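Uncharacterized protein (PDB 4IYK) is of unknown function but is a two-domain beta protein of the DUF3823 family that may bind carbohydrate. Local coordinates at residues 75-87 with 206-218. Residues are numbered along the deposited sequence; the frame is centred on the assembly and turned at random.
Sequences VRFENGNFYPFEV and DVSGVGTVRHNYA. With EDO (1,2-ethanediol), chain E.
Val207 starts the contact with a methyl group, CG1 lying 4.0 Å from CE2 of Tyr83 and approaching that ring obliquely; the Tyr83 hydroxyl itself is hydrogen-bonded to Glu133. Val210 follows with its own CG1, set anti to the carbonyl carbon (chi1 -53°), which brings the methyl against the Pro84 ring, 3.8 Å from CD. Its carbonyl oxygen receives a hydrogen bond from a water that in turn accepts from the Asn79 backbone N. Gly211 passes its CA 3.4 Å from Asn79 OD1. That oxygen takes the Thr212 backbone N-H at 2.7 Å (159° at the hydrogen), tilted a little from the carbonyl plane. All this joins two all-beta domains: the loop between strands 67-77 and 85-92 of the N-terminal, transthyretin-clan domain lies against the connection between strands 196-206 and 216-224 of the C-terminal, E-set-clan domain. Arg214 N donates to Gly80 O from well above the carbonyl plane, while its side chain bends at chi2 and passes CG 3.3 Å from Asn79 O. NE reaches that same oxygen through a second water, and NH1 holds O2 of an ethanediol at the guanidinium edge. With an alanine in its place that water would probably lose its NE donor, and Asn79 O its water-mediated tie to this side chain. The His215 carbonyl receives Asn81 ND2 at 2.8 Å, nearly within the plane of the donating amide, whose ND2 also donates to Gly31 O. Asn216 ND2 donates to Asn81 O at 2.9 Å while its OD1 accepts from Ile107 N; the two buried amide planes are 22° apart.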
loop_
_atom_site.group_PDB
_atom_site.type_symbol
_atom_site.label_atom_id
_atom_site.label_comp_id
_atom_site.label_asym_id
_atom_site.label_seq_id
_atom_site.Cartn_x
_atom_site.Cartn_y
_atom_site.Cartn_z
ATOM N N VAL A 75 -3.662 -15.467 13.832
ATOM C CA VAL A 75 -3.214 -14.545 12.763
ATOM C C VAL A 75 -2.713 -13.267 13.424
ATOM O O VAL A 75 -3.311 -12.803 14.392
ATOM C CB VAL A 75 -4.318 -14.271 11.696
ATOM C CG1 VAL A 75 -3.860 -13.264 10.642
ATOM C CG2 VAL A 75 -4.783 -15.557 11.029
ATOM N N ARG A 76 -1.627 -12.702 12.902
ATOM C CA ARG A 76 -1.023 -11.496 13.444
ATOM C C ARG A 76 -0.645 -10.504 12.339
ATOM O O ARG A 76 0.000 -10.883 11.360
ATOM C CB ARG A 76 0.222 -11.900 14.241
ATOM C CG ARG A 76 0.871 -10.801 15.042
ATOM C CD ARG A 76 2.051 -11.352 15.820
ATOM N NE ARG A 76 1.630 -12.153 16.974
ATOM C CZ ARG A 76 1.425 -11.659 18.191
ATOM N NH1 ARG A 76 1.588 -10.362 18.424
ATOM N NH2 ARG A 76 1.057 -12.459 19.187
ATOM N N PHE A 77 -1.002 -9.226 12.529
ATOM C CA PHE A 77 -0.613 -8.127 11.643
ATOM C C PHE A 77 0.276 -7.180 12.402
ATOM O O PHE A 77 -0.097 -6.729 13.487
ATOM C CB PHE A 77 -1.823 -7.378 11.098
ATOM C CG PHE A 77 -2.667 -8.197 10.166
ATOM C CD1 PHE A 77 -2.296 -8.365 8.830
ATOM C CD2 PHE A 77 -3.819 -8.820 10.617
ATOM C CE1 PHE A 77 -3.074 -9.130 7.966
ATOM C CE2 PHE A 77 -4.596 -9.587 9.748
ATOM C CZ PHE A 77 -4.220 -9.736 8.430
ATOM N N GLU A 78 1.468 -6.911 11.862
ATOM C CA GLU A 78 2.446 -5.997 12.446
ATOM C C GLU A 78 3.318 -5.374 11.359
ATOM O O GLU A 78 3.457 -5.953 10.283
ATOM C CB GLU A 78 3.323 -6.697 13.493
ATOM C CG GLU A 78 4.029 -7.965 13.025
ATOM C CD GLU A 78 4.872 -8.679 14.070
ATOM O OE1 GLU A 78 4.601 -8.523 15.285
ATOM O OE2 GLU A 78 5.789 -9.427 13.665
ATOM N N ASN A 79 3.901 -4.200 11.663
ATOM C CA ASN A 79 4.824 -3.429 10.825
ATOM C C ASN A 79 4.293 -3.182 9.403
ATOM O O ASN A 79 5.031 -3.277 8.424
ATOM C CB ASN A 79 6.193 -4.104 10.788
ATOM C CG ASN A 79 6.825 -4.165 12.149
ATOM O OD1 ASN A 79 6.993 -3.157 12.833
ATOM N ND2 ASN A 79 7.104 -5.355 12.608
ATOM N N GLY A 80 3.003 -2.880 9.314
ATOM C CA GLY A 80 2.343 -2.632 8.046
ATOM C C GLY A 80 1.998 -1.181 7.862
ATOM O O GLY A 80 2.678 -0.302 8.389
ATOM N N ASN A 81 0.939 -0.924 7.110
ATOM C CA ASN A 81 0.450 0.434 6.861
ATOM C C ASN A 81 -0.957 0.627 7.476
ATOM O O ASN A 81 -1.684 1.565 7.125
ATOM C CB ASN A 81 0.475 0.759 5.364
ATOM C CG ASN A 81 -0.470 -0.028 4.495
ATOM O OD1 ASN A 81 -1.379 -0.741 4.984
ATOM N ND2 ASN A 81 -0.346 0.199 3.177
ATOM N N PHE A 82 -1.322 -0.269 8.405
ATOM C CA PHE A 82 -2.565 -0.171 9.135
ATOM C C PHE A 82 -2.295 -0.565 10.568
ATOM O O PHE A 82 -1.267 -1.201 10.844
ATOM C CB PHE A 82 -3.698 -0.998 8.495
ATOM C CG PHE A 82 -3.443 -2.470 8.292
ATOM C CD1 PHE A 82 -3.648 -3.380 9.332
ATOM C CD2 PHE A 82 -3.104 -2.965 7.038
ATOM C CE1 PHE A 82 -3.434 -4.744 9.137
ATOM C CE2 PHE A 82 -2.894 -4.332 6.842
ATOM C CZ PHE A 82 -3.075 -5.214 7.888
ATOM N N TYR A 83 -3.184 -0.150 11.487
ATOM C CA TYR A 83 -3.015 -0.439 12.917
ATOM C C TYR A 83 -2.972 -1.953 13.170
ATOM O O TYR A 83 -3.814 -2.699 12.638
ATOM C CB TYR A 83 -4.100 0.235 13.787
ATOM C CG TYR A 83 -3.817 1.701 14.040
ATOM C CD1 TYR A 83 -4.235 2.679 13.139
ATOM C CD2 TYR A 83 -3.084 2.106 15.151
ATOM C CE1 TYR A 83 -3.984 4.029 13.372
ATOM C CE2 TYR A 83 -2.808 3.454 15.382
ATOM C CZ TYR A 83 -3.225 4.407 14.464
ATOM O OH TYR A 83 -2.966 5.737 14.684
ATOM N N PRO A 84 -1.925 -2.398 13.912
ATOM C CA PRO A 84 -1.776 -3.826 14.217
ATOM C C PRO A 84 -2.907 -4.392 15.071
ATOM O O PRO A 84 -3.545 -3.693 15.858
ATOM C CB PRO A 84 -0.452 -3.869 15.002
ATOM C CG PRO A 84 -0.351 -2.543 15.639
ATOM C CD PRO A 84 -0.854 -1.616 14.560
ATOM N N PHE A 85 -3.123 -5.686 14.909
ATOM C CA PHE A 85 -4.101 -6.480 15.633
ATOM C C PHE A 85 -3.845 -7.951 15.370
ATOM O O PHE A 85 -3.090 -8.325 14.461
ATOM C CB PHE A 85 -5.569 -6.101 15.267
ATOM C CG PHE A 85 -5.997 -6.384 13.840
ATOM C CD1 PHE A 85 -5.776 -5.451 12.834
ATOM C CD2 PHE A 85 -6.673 -7.554 13.519
ATOM C CE1 PHE A 85 -6.180 -5.703 11.525
ATOM C CE2 PHE A 85 -7.096 -7.796 12.208
ATOM C CZ PHE A 85 -6.835 -6.873 11.217
ATOM N N GLU A 86 -4.529 -8.775 16.153
ATOM C CA GLU A 86 -4.499 -10.210 16.049
ATOM C C GLU A 86 -5.889 -10.761 15.811
ATOM O O GLU A 86 -6.876 -10.182 16.274
ATOM C CB GLU A 86 -3.948 -10.797 17.344
ATOM C CG GLU A 86 -2.542 -11.325 17.260
ATOM C CD GLU A 86 -2.163 -12.186 18.448
ATOM O OE1 GLU A 86 -2.234 -11.689 19.597
ATOM O OE2 GLU A 86 -1.801 -13.364 18.231
ATOM N N VAL A 87 -5.965 -11.894 15.098
ATOM C CA VAL A 87 -7.193 -12.660 14.916
ATOM C C VAL A 87 -6.892 -14.059 15.507
ATOM O O VAL A 87 -6.198 -14.862 14.886
ATOM C CB VAL A 87 -7.752 -12.700 13.470
ATOM C CG1 VAL A 87 -9.087 -13.436 13.417
ATOM C CG2 VAL A 87 -7.902 -11.297 12.888
ATOM N N ASP A 206 3.640 8.864 10.403
ATOM C CA ASP A 206 4.470 8.846 11.600
ATOM C C ASP A 206 3.504 8.502 12.756
ATOM O O ASP A 206 2.540 9.243 12.990
ATOM C CB ASP A 206 5.189 10.195 11.739
ATOM C CG ASP A 206 5.965 10.386 13.030
ATOM O OD1 ASP A 206 6.543 9.393 13.533
ATOM O OD2 ASP A 206 6.016 11.527 13.519
ATOM N N VAL A 207 3.674 7.282 13.354
ATOM C CA VAL A 207 2.819 6.649 14.375
ATOM C C VAL A 207 3.680 5.905 15.430
ATOM O O VAL A 207 4.696 5.296 15.072
ATOM C CB VAL A 207 1.815 5.638 13.708
ATOM C CG1 VAL A 207 0.745 5.151 14.694
ATOM C CG2 VAL A 207 1.167 6.195 12.439
ATOM N N SER A 208 3.244 5.898 16.717
ATOM C CA SER A 208 3.970 5.184 17.769
ATOM C C SER A 208 3.366 3.839 18.177
ATOM O O SER A 208 2.157 3.652 18.099
ATOM C CB SER A 208 4.037 6.036 19.015
ATOM O OG SER A 208 3.246 5.412 20.010
ATOM N N GLY A 209 4.201 2.976 18.761
ATOM C CA GLY A 209 3.792 1.683 19.321
ATOM C C GLY A 209 3.519 0.616 18.284
ATOM O O GLY A 209 3.310 -0.552 18.624
ATOM N N VAL A 210 3.599 1.010 16.997
ATOM C CA VAL A 210 3.226 0.163 15.887
ATOM C C VAL A 210 4.430 -0.333 15.107
ATOM O O VAL A 210 4.266 -0.877 14.015
ATOM C CB VAL A 210 2.197 0.904 14.991
ATOM C CG1 VAL A 210 1.011 1.409 15.831
ATOM C CG2 VAL A 210 2.846 2.057 14.230
ATOM N N GLY A 211 5.624 -0.184 15.684
ATOM C CA GLY A 211 6.847 -0.620 15.028
ATOM C C GLY A 211 7.119 0.169 13.764
ATOM O O GLY A 211 6.938 1.388 13.737
ATOM N N THR A 212 7.484 -0.516 12.702
ATOM C CA THR A 212 7.822 0.166 11.455
ATOM C C THR A 212 6.558 0.457 10.613
ATOM O O THR A 212 5.790 -0.441 10.232
ATOM C CB THR A 212 8.930 -0.561 10.692
ATOM O OG1 THR A 212 8.571 -1.921 10.485
ATOM C CG2 THR A 212 10.259 -0.514 11.428
ATOM N N VAL A 213 6.370 1.753 10.330
ATOM C CA VAL A 213 5.259 2.262 9.546
ATOM C C VAL A 213 5.622 2.149 8.081
ATOM O O VAL A 213 6.737 2.520 7.702
ATOM C CB VAL A 213 4.885 3.715 9.949
ATOM C CG1 VAL A 213 3.814 4.295 9.029
ATOM C CG2 VAL A 213 4.440 3.785 11.410
ATOM N N ARG A 214 4.679 1.647 7.265
ATOM C CA ARG A 214 4.824 1.499 5.815
ATOM C C ARG A 214 3.880 2.457 5.105
ATOM O O ARG A 214 2.910 2.925 5.709
ATOM C CB ARG A 214 4.546 0.043 5.367
ATOM C CG ARG A 214 5.453 -1.019 6.014
ATOM C CD ARG A 214 6.891 -0.838 5.602
ATOM N NE ARG A 214 7.693 -2.042 5.799
ATOM C CZ ARG A 214 8.948 -2.184 5.375
ATOM N NH1 ARG A 214 9.555 -1.197 4.723
ATOM N NH2 ARG A 214 9.597 -3.321 5.576
ATOM N N HIS A 215 4.165 2.756 3.821
ATOM C CA HIS A 215 3.343 3.671 3.042
ATOM C C HIS A 215 1.938 3.192 2.843
ATOM O O HIS A 215 1.684 1.996 2.630
ATOM C CB HIS A 215 3.930 3.873 1.610
ATOM C CG HIS A 215 5.192 4.667 1.546
ATOM N ND1 HIS A 215 6.402 4.092 1.802
ATOM C CD2 HIS A 215 5.384 5.946 1.156
ATOM C CE1 HIS A 215 7.302 5.048 1.632
ATOM N NE2 HIS A 215 6.738 6.167 1.194
ATOM N N ASN A 216 1.034 4.167 2.778
ATOM C CA ASN A 216 -0.332 4.017 2.322
ATOM C C ASN A 216 -0.350 4.510 0.869
ATOM O O ASN A 216 0.477 5.325 0.500
ATOM C CB ASN A 216 -1.286 4.776 3.208
ATOM C CG ASN A 216 -1.473 4.117 4.549
ATOM O OD1 ASN A 216 -1.049 4.637 5.561
ATOM N ND2 ASN A 216 -2.117 2.955 4.584
ATOM N N TYR A 217 -1.278 4.008 0.055
ATOM C CA TYR A 217 -1.346 4.300 -1.366
ATOM C C TYR A 217 -2.735 4.576 -1.882
ATOM O O TYR A 217 -3.724 4.077 -1.356
ATOM C CB TYR A 217 -0.816 3.065 -2.147
ATOM C CG TYR A 217 0.642 2.748 -1.909
ATOM C CD1 TYR A 217 1.642 3.514 -2.489
ATOM C CD2 TYR A 217 1.021 1.706 -1.060
ATOM C CE1 TYR A 217 2.990 3.222 -2.285
ATOM C CE2 TYR A 217 2.364 1.411 -0.836
ATOM C CZ TYR A 217 3.346 2.170 -1.460
ATOM O OH TYR A 217 4.673 1.880 -1.304
ATOM N N ALA A 218 -2.774 5.306 -2.988
ATOM C CA ALA A 218 -3.934 5.504 -3.837
ATOM C C ALA A 218 -3.847 4.422 -4.935
ATOM O O ALA A 218 -2.766 3.861 -5.099
ATOM C CB ALA A 218 -3.905 6.891 -4.455
HETATM C C1 EDO E . 9.149 3.215 5.684
HETATM O O1 EDO E . 9.211 2.234 6.710
HETATM C C2 EDO E . 9.510 2.598 4.314
HETATM O O2 EDO E . 8.924 1.312 4.147
HETATM O O HOH W 1 2.709 -2.774 13.934
HETATM O O HOH W 2 7.732 -3.839 7.820
#